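Local coordinates for thioesterase domain-containing protein (PDB 1ZKI), which adopts the hotdog fold of the thioesterases and probably hydrolyses acyl-CoA thioesters, at residues 32-37 with 59-64; 77-82 with 125-130; 92-97 with 112-117. All blocks are in the same frame, centred on the assembly; numbering follows the deposited sequence.

Contact 1 of 3, residues 32-37 with 59-64; sequences AEVRLP and DVTMGL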
loop_
_atom_site.group_PDB
_atom_site.type_symbol
_atom_site.label_atom_id
_atom_site.label_comp_id
_atom_site.label_asym_id
_atom_site.label_seq_id
_atom_site.Cartn_x
_atom_site.Cartn_y
_atom_site.Cartn_z
ATOM N N ALA A 32 6.117 11.564 -7.387
ATOM C CA ALA A 32 6.545 12.802 -6.749
ATOM C C ALA A 32 7.323 12.519 -5.483
ATOM O O ALA A 32 7.146 11.467 -4.866
ATOM C CB ALA A 32 5.332 13.691 -6.444
ATOM N N GLU A 33 8.194 13.453 -5.113
ATOM C CA GLU A 33 8.916 13.372 -3.853
ATOM C C GLU A 33 8.785 14.703 -3.136
ATOM O O GLU A 33 8.937 15.763 -3.749
ATOM C CB GLU A 33 10.403 13.030 -4.053
ATOM C CG GLU A 33 11.170 12.951 -2.711
ATOM C CD GLU A 33 12.594 12.420 -2.829
ATOM O OE1 GLU A 33 12.965 11.888 -3.903
ATOM O OE2 GLU A 33 13.350 12.541 -1.833
ATOM N N VAL A 34 8.518 14.624 -1.836
ATOM C CA VAL A 34 8.387 15.800 -0.970
ATOM C C VAL A 34 9.213 15.565 0.301
ATOM O O VAL A 34 9.261 14.432 0.796
ATOM C CB VAL A 34 6.876 16.040 -0.631
ATOM C CG1 VAL A 34 6.692 17.172 0.350
ATOM C CG2 VAL A 34 6.060 16.292 -1.914
ATOM N N ARG A 35 9.863 16.610 0.821
ATOM C CA ARG A 35 10.645 16.481 2.060
ATOM C C ARG A 35 9.951 17.226 3.185
ATOM O O ARG A 35 9.196 18.177 2.933
ATOM C CB ARG A 35 12.088 16.992 1.878
ATOM C CG ARG A 35 12.202 18.462 1.614
ATOM C CD ARG A 35 13.668 18.914 1.408
ATOM N NE ARG A 35 14.449 18.960 2.656
ATOM C CZ ARG A 35 14.494 19.994 3.495
ATOM N NH1 ARG A 35 15.242 19.927 4.599
ATOM N NH2 ARG A 35 13.783 21.104 3.258
ATOM N N LEU A 36 10.218 16.794 4.415
ATOM C CA LEU A 36 9.657 17.406 5.619
ATOM C C LEU A 36 10.715 17.381 6.711
ATOM O O LEU A 36 10.991 16.317 7.268
ATOM C CB LEU A 36 8.384 16.685 6.090
ATOM C CG LEU A 36 7.761 17.182 7.418
ATOM C CD1 LEU A 36 7.526 18.706 7.393
ATOM C CD2 LEU A 36 6.441 16.413 7.730
ATOM N N PRO A 37 11.316 18.547 7.008
ATOM C CA PRO A 37 12.259 18.623 8.125
ATOM C C PRO A 37 11.523 18.657 9.460
ATOM O O PRO A 37 10.447 19.285 9.568
ATOM C CB PRO A 37 12.993 19.950 7.881
ATOM C CG PRO A 37 12.028 20.792 7.103
ATOM C CD PRO A 37 11.188 19.825 6.278
ATOM N N ASP A 59 -0.293 12.733 2.044
ATOM C CA ASP A 59 -1.424 13.210 1.230
ATOM C C ASP A 59 -0.951 14.229 0.173
ATOM O O ASP A 59 -1.347 14.172 -1.008
ATOM C CB ASP A 59 -2.504 13.810 2.135
ATOM C CG ASP A 59 -3.685 14.342 1.344
ATOM O OD1 ASP A 59 -4.368 13.551 0.657
ATOM O OD2 ASP A 59 -3.889 15.560 1.361
ATOM N N VAL A 60 -0.086 15.153 0.585
ATOM C CA VAL A 60 0.437 16.150 -0.343
ATOM C C VAL A 60 1.265 15.517 -1.463
ATOM O O VAL A 60 1.102 15.872 -2.630
ATOM C CB VAL A 60 1.203 17.259 0.393
ATOM C CG1 VAL A 60 1.995 18.133 -0.582
ATOM C CG2 VAL A 60 0.193 18.122 1.230
ATOM N N THR A 61 2.156 14.599 -1.099
ATOM C CA THR A 61 2.990 13.908 -2.091
ATOM C C THR A 61 2.128 13.109 -3.081
ATOM O O THR A 61 2.373 13.126 -4.281
ATOM C CB THR A 61 4.016 12.966 -1.416
ATOM O OG1 THR A 61 4.684 13.677 -0.364
ATOM C CG2 THR A 61 5.067 12.515 -2.442
HETATM N N MSE A 62 1.124 12.401 -2.562
HETATM C CA MSE A 62 0.190 11.669 -3.421
HETATM C C MSE A 62 -0.556 12.604 -4.379
HETATM O O MSE A 62 -0.701 12.283 -5.544
HETATM C CB MSE A 62 -0.793 10.862 -2.578
HETATM C CG MSE A 62 -0.165 9.683 -1.874
HETATM SE SE MSE A 62 -1.637 8.893 -0.773
HETATM C CE MSE A 62 -0.845 7.138 -0.493
ATOM N N GLY A 63 -1.004 13.767 -3.895
ATOM C CA GLY A 63 -1.673 14.745 -4.762
ATOM C C GLY A 63 -0.780 15.214 -5.908
ATOM O O GLY A 63 -1.235 15.361 -7.049
ATOM N N LEU A 64 0.491 15.456 -5.588
ATOM C CA LEU A 64 1.475 15.898 -6.571
ATOM C C LEU A 64 1.785 14.798 -7.590
ATOM O O LEU A 64 1.951 15.069 -8.777
ATOM C CB LEU A 64 2.739 16.376 -5.854
ATOM C CG LEU A 64 2.633 17.748 -5.164
ATOM C CD1 LEU A 64 3.969 18.068 -4.458
ATOM C CD2 LEU A 64 2.265 18.849 -6.165
#
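A32 and V34 meet T61 and L64 without any ring or other flat group between them. Off to the side, P37 CD lies 4.0 Å above one face of the R35 guanidinium, toward its rim, while R35 NH2 makes a salt bridge to D23. This is the helix-sheet interface of the hotdog fold, in which the antiparallel sheet curls around the long helix 51-70. Strand 32-37 runs roughly antiparallel to helix 59-64, with 7.3 Å between the segment axes.

T61 packs between A32 and V34. Its CG2, anti to the backbone N (chi1 -48° for OG1), comes 3.4 Å from A32 O, and its OG1 lies beside V34 CB at 3.2 Å. That hydroxyl makes no hydrogen bond to the strand; it is hydrogen-bonded to L57 O one turn back along the helix, so this buried hydroxyl finds its partner within the helix. V34 CG2 reaches past it to L64 CD1, 3.7 Å away, the two side chains crossing at about a right angle. Nearer the start of the strand segment, A32 CB sits against L64 CB at 3.8 Å.

Contact 2 of 3, residues 77-82 with 125-130; sequences VTLECK and QGTFAQ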
loop_
_atom_site.group_PDB
_atom_site.type_symbol
_atom_site.label_atom_id
_atom_site.label_comp_id
_atom_site.label_asym_id
_atom_site.label_seq_id
_atom_site.Cartn_x
_atom_site.Cartn_y
_atom_site.Cartn_z
ATOM N N VAL A 77 -8.834 15.091 -6.314
ATOM C CA VAL A 77 -8.973 15.280 -4.868
ATOM C C VAL A 77 -8.968 13.918 -4.182
ATOM O O VAL A 77 -9.408 12.922 -4.772
ATOM C CB VAL A 77 -10.273 16.048 -4.494
ATOM C CG1 VAL A 77 -10.246 17.466 -5.092
ATOM C CG2 VAL A 77 -11.517 15.296 -4.962
ATOM N N THR A 78 -8.457 13.881 -2.957
ATOM C CA THR A 78 -8.413 12.639 -2.198
ATOM C C THR A 78 -9.825 12.146 -1.859
ATOM O O THR A 78 -10.632 12.902 -1.271
ATOM C CB THR A 78 -7.629 12.822 -0.885
ATOM O OG1 THR A 78 -6.447 13.609 -1.124
ATOM C CG2 THR A 78 -7.248 11.468 -0.293
ATOM N N LEU A 79 -10.150 10.910 -2.245
ATOM C CA LEU A 79 -11.367 10.269 -1.750
ATOM C C LEU A 79 -11.105 9.621 -0.386
ATOM O O LEU A 79 -11.922 9.733 0.532
ATOM C CB LEU A 79 -11.891 9.187 -2.705
ATOM C CG LEU A 79 -12.604 9.581 -3.994
ATOM C CD1 LEU A 79 -12.940 8.314 -4.746
ATOM C CD2 LEU A 79 -13.870 10.395 -3.677
ATOM N N GLU A 80 -9.987 8.904 -0.279
ATOM C CA GLU A 80 -9.667 8.178 0.956
ATOM C C GLU A 80 -8.192 7.840 0.967
ATOM O O GLU A 80 -7.559 7.826 -0.074
ATOM C CB GLU A 80 -10.501 6.880 1.073
ATOM C CG GLU A 80 -10.243 5.827 -0.029
ATOM C CD GLU A 80 -9.030 4.931 0.271
ATOM O OE1 GLU A 80 -8.772 4.633 1.457
ATOM O OE2 GLU A 80 -8.319 4.530 -0.691
ATOM N N CYS A 81 -7.663 7.544 2.142
ATOM C CA CYS A 81 -6.264 7.121 2.268
ATOM C C CYS A 81 -6.115 6.282 3.514
ATOM O O CYS A 81 -6.850 6.479 4.489
ATOM C CB CYS A 81 -5.348 8.346 2.356
ATOM S SG CYS A 81 -3.609 7.924 2.172
ATOM N N LYS A 82 -5.136 5.380 3.494
ATOM C CA LYS A 82 -4.847 4.494 4.616
ATOM C C LYS A 82 -3.350 4.516 4.810
ATOM O O LYS A 82 -2.617 4.379 3.844
ATOM C CB LYS A 82 -5.303 3.073 4.281
ATOM C CG LYS A 82 -5.053 2.018 5.384
ATOM C CD LYS A 82 -3.814 1.168 5.105
ATOM C CE LYS A 82 -3.903 -0.173 5.852
ATOM N NZ LYS A 82 -3.617 -0.031 7.284
ATOM N N GLN A 125 -1.600 3.970 1.070
ATOM C CA GLN A 125 -2.269 3.729 -0.199
ATOM C C GLN A 125 -3.558 4.509 -0.146
ATOM O O GLN A 125 -4.230 4.505 0.884
ATOM C CB GLN A 125 -2.576 2.232 -0.311
ATOM C CG GLN A 125 -3.170 1.774 -1.616
ATOM C CD GLN A 125 -3.415 0.266 -1.620
ATOM O OE1 GLN A 125 -4.542 -0.194 -1.852
ATOM N NE2 GLN A 125 -2.368 -0.505 -1.326
ATOM N N GLY A 126 -3.892 5.187 -1.237
ATOM C CA GLY A 126 -5.126 5.996 -1.287
ATOM C C GLY A 126 -5.741 6.055 -2.668
ATOM O O GLY A 126 -5.153 5.571 -3.659
ATOM N N THR A 127 -6.914 6.678 -2.733
ATOM C CA THR A 127 -7.703 6.721 -3.948
ATOM C C THR A 127 -8.063 8.173 -4.146
ATOM O O THR A 127 -8.509 8.849 -3.207
ATOM C CB THR A 127 -8.979 5.884 -3.810
ATOM O OG1 THR A 127 -8.662 4.629 -3.197
ATOM C CG2 THR A 127 -9.659 5.640 -5.196
ATOM N N PHE A 128 -7.868 8.646 -5.371
ATOM C CA PHE A 128 -8.197 10.020 -5.754
ATOM C C PHE A 128 -9.313 10.011 -6.786
ATOM O O PHE A 128 -9.440 9.067 -7.582
ATOM C CB PHE A 128 -6.938 10.707 -6.310
ATOM C CG PHE A 128 -5.999 11.206 -5.247
ATOM C CD1 PHE A 128 -5.836 12.569 -5.045
ATOM C CD2 PHE A 128 -5.302 10.325 -4.431
ATOM C CE1 PHE A 128 -4.978 13.052 -4.061
ATOM C CE2 PHE A 128 -4.444 10.789 -3.421
ATOM C CZ PHE A 128 -4.278 12.158 -3.236
ATOM N N ALA A 129 -10.141 11.057 -6.779
ATOM C CA ALA A 129 -11.192 11.181 -7.777
ATOM C C ALA A 129 -10.659 12.137 -8.839
ATOM O O ALA A 129 -10.134 13.209 -8.513
ATOM C CB ALA A 129 -12.466 11.707 -7.151
ATOM N N GLN A 130 -10.717 11.702 -10.095
ATOM C CA GLN A 130 -10.298 12.526 -11.226
ATOM C C GLN A 130 -11.383 13.562 -11.493
ATOM O O GLN A 130 -12.526 13.201 -11.786
ATOM C CB GLN A 130 -10.058 11.653 -12.470
ATOM C CG GLN A 130 -9.587 12.421 -13.708
ATOM C CD GLN A 130 -8.209 13.024 -13.518
ATOM O OE1 GLN A 130 -7.224 12.300 -13.395
ATOM N NE2 GLN A 130 -8.135 14.362 -13.489
#
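A classic beta bulge interrupts the ladder where two residues, L79 and E80, stand across from the single residue T127, shifting the register of these antiparallel strands by one. T127 O accepts from both amides: L79 N at 2.8 Å, tilted from the carbonyl plane, and E80 N at 3.3 Å, lying in it. Antiparallel pairing continues on either side, V77 with A129 and K82 with Q125 each forming a hydrogen-bonded pair. Opposite C81, G126 brings its CA within 3.3 Å of E80 O.

The E80 side chain folds back onto the bulge partner. Its CG stands between the backbone N and the carbonyl carbon (chi1 63°) and the chain bends again at chi2, bringing OE2 to a short 2.5 Å from T127 OG1, which donates to the anti lone pair of the carboxylate. K82 NZ of the second subunit makes a salt bridge to E80 OE2, and N84 of the second subunit a hydrogen bond to T127 OG1. L79 CG packs on A129 CB at 3.8 Å.

On the other side of the strands, T78 CA lies over one face of the F128 ring, 4.0 Å from its centroid, in a CH-pi contact. T78 OG1 is hydrogen-bonded to D59 of helix 51-70. A strand at the sheet border facing the second subunit in this way is consistent with the dimer interface of hotdog-fold thioesterases.

Contact 3 of 3, residues 92-97 with 112-117; sequences GEVRCV and AEVRQG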
loop_
_atom_site.group_PDB
_atom_site.type_symbol
_atom_site.label_atom_id
_atom_site.label_comp_id
_atom_site.label_asym_id
_atom_site.label_seq_id
_atom_site.Cartn_x
_atom_site.Cartn_y
_atom_site.Cartn_z
ATOM N N GLY A 92 15.932 15.428 12.235
ATOM C CA GLY A 92 16.376 15.396 10.847
ATOM C C GLY A 92 15.189 15.600 9.927
ATOM O O GLY A 92 14.243 16.310 10.279
ATOM N N GLU A 93 15.219 14.986 8.755
ATOM C CA GLU A 93 14.097 15.125 7.840
ATOM C C GLU A 93 13.643 13.785 7.289
ATOM O O GLU A 93 14.393 12.801 7.296
ATOM C CB GLU A 93 14.442 16.067 6.683
ATOM C CG GLU A 93 15.417 15.478 5.674
ATOM C CD GLU A 93 15.829 16.497 4.620
ATOM O OE1 GLU A 93 16.613 17.413 4.979
ATOM O OE2 GLU A 93 15.380 16.364 3.447
ATOM N N VAL A 94 12.421 13.778 6.776
ATOM C CA VAL A 94 11.910 12.601 6.081
ATOM C C VAL A 94 11.597 12.940 4.631
ATOM O O VAL A 94 11.350 14.110 4.290
ATOM C CB VAL A 94 10.665 11.987 6.787
ATOM C CG1 VAL A 94 11.034 11.458 8.190
ATOM C CG2 VAL A 94 9.514 13.011 6.872
ATOM N N ARG A 95 11.615 11.909 3.788
ATOM C CA ARG A 95 11.255 12.034 2.384
ATOM C C ARG A 95 10.081 11.129 2.124
ATOM O O ARG A 95 10.073 9.995 2.575
ATOM C CB ARG A 95 12.435 11.619 1.487
ATOM C CG ARG A 95 13.696 12.457 1.670
ATOM C CD ARG A 95 13.450 13.845 1.148
ATOM N NE ARG A 95 14.578 14.763 1.292
ATOM C CZ ARG A 95 15.320 15.194 0.283
ATOM N NH1 ARG A 95 15.096 14.751 -0.958
ATOM N NH2 ARG A 95 16.285 16.076 0.516
ATOM N N CYS A 96 9.092 11.652 1.412
ATOM C CA CYS A 96 7.979 10.843 0.934
ATOM C C CYS A 96 8.067 10.734 -0.577
ATOM O O CYS A 96 8.240 11.746 -1.275
ATOM C CB CYS A 96 6.659 11.463 1.346
ATOM S SG CYS A 96 5.225 10.491 0.759
ATOM N N VAL A 97 7.978 9.504 -1.080
ATOM C CA VAL A 97 7.855 9.270 -2.519
ATOM C C VAL A 97 6.507 8.597 -2.771
ATOM O O VAL A 97 6.195 7.572 -2.142
ATOM C CB VAL A 97 9.004 8.391 -3.059
ATOM C CG1 VAL A 97 8.803 8.109 -4.554
ATOM C CG2 VAL A 97 10.350 9.079 -2.797
ATOM N N ALA A 112 2.437 5.346 -1.351
ATOM C CA ALA A 112 3.524 6.233 -0.927
ATOM C C ALA A 112 4.288 5.619 0.223
ATOM O O ALA A 112 3.745 4.799 0.967
ATOM C CB ALA A 112 2.998 7.625 -0.553
ATOM N N GLU A 113 5.564 5.972 0.338
ATOM C CA GLU A 113 6.364 5.563 1.476
ATOM C C GLU A 113 7.099 6.782 2.010
ATOM O O GLU A 113 7.440 7.698 1.246
ATOM C CB GLU A 113 7.362 4.446 1.118
ATOM C CG GLU A 113 8.365 4.830 0.072
ATOM C CD GLU A 113 9.499 3.809 -0.068
ATOM O OE1 GLU A 113 10.535 4.168 -0.667
ATOM O OE2 GLU A 113 9.364 2.676 0.442
ATOM N N VAL A 114 7.275 6.814 3.322
ATOM C CA VAL A 114 8.058 7.854 3.975
ATOM C C VAL A 114 9.284 7.175 4.548
ATOM O O VAL A 114 9.171 6.123 5.197
ATOM C CB VAL A 114 7.266 8.529 5.110
ATOM C CG1 VAL A 114 8.120 9.613 5.805
ATOM C CG2 VAL A 114 5.948 9.121 4.556
ATOM N N ARG A 115 10.446 7.769 4.301
ATOM C CA ARG A 115 11.706 7.196 4.764
ATOM C C ARG A 115 12.596 8.260 5.377
ATOM O O ARG A 115 12.471 9.450 5.086
ATOM C CB ARG A 115 12.466 6.547 3.601
ATOM C CG ARG A 115 11.824 5.288 3.058
ATOM C CD ARG A 115 12.741 4.590 2.033
ATOM N NE ARG A 115 12.122 3.331 1.658
ATOM C CZ ARG A 115 12.311 2.184 2.296
ATOM N NH1 ARG A 115 13.144 2.117 3.325
ATOM N NH2 ARG A 115 11.666 1.105 1.896
ATOM N N GLN A 116 13.532 7.811 6.200
ATOM C CA GLN A 116 14.696 8.623 6.535
ATOM C C GLN A 116 15.893 7.726 6.205
ATOM O O GLN A 116 16.228 6.812 6.964
ATOM C CB GLN A 116 14.668 9.023 8.009
ATOM C CG GLN A 116 15.775 9.981 8.403
ATOM C CD GLN A 116 15.616 10.452 9.832
ATOM O OE1 GLN A 116 15.894 9.704 10.768
ATOM N NE2 GLN A 116 15.187 11.691 10.010
ATOM N N GLY A 117 16.507 7.952 5.049
ATOM C CA GLY A 117 17.529 7.032 4.543
ATOM C C GLY A 117 16.994 5.614 4.411
ATOM O O GLY A 117 15.959 5.391 3.777
#
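Q116 stretches alongside the start of strand 93-97, and every carbon beyond its CA passes E93 O. CB lies 3.9 Å from E93 O, and CG, anti to the backbone N (chi1 -174°), is closer at 3.3 Å. The extended chain carries CD past the same oxygen. At the tip, NE2 donates to E93 O over 3.0 Å, nearly straight at 160°, but from above the carbonyl plane rather than along a lone pair. NE2 is also bonded to D91 O, and OE1 to K119 NZ, so both ends of the amide are gripped.

Farther along, R95 and R115 form a hydrogen-bonded pair, as do V97 and E113; C96 and V114 between them are a non-hydrogen-bonded pair. V94 CB touches V114 CG1 at 3.6 Å, and C96 SG approaches A112 CB at 3.9 Å. On the other face each arginine takes up a glutamate of its own strand: R95 grips E93 OE2 side-on with NE and NH2, an oxygen that also pairs with R35, while R115 NE reaches E113 OE1 at 2.9 Å.

This beta hairpin lies mid-sheet, between strand 31-37 and strand 119-130, with V94, C96 and A112 packed on L57 and M58 of helix 51-70.

Contact 1 is the buried core, its centre about 3 Å from that of the chain, and joins the central helix to the sheet by largely apolar packing without hydrogen bonds across it. Contacts 2 and 3 lie farther out, partly buried, and are strand pairings rich in backbone bonds. Contact 3 adjoins contact 1: V34 O and C96 N bond at 2.9 Å and T61 OG1 touches C96 SG, so T61 meets both. Contact 2, across the chain's centre from contact 3, reaches the helix through M62, whose SE packs on C81 SG, and through the D59-T78 hydrogen bond. The salt bridges of contact 3 stay within the chain; those of contact 2 run to the second subunit.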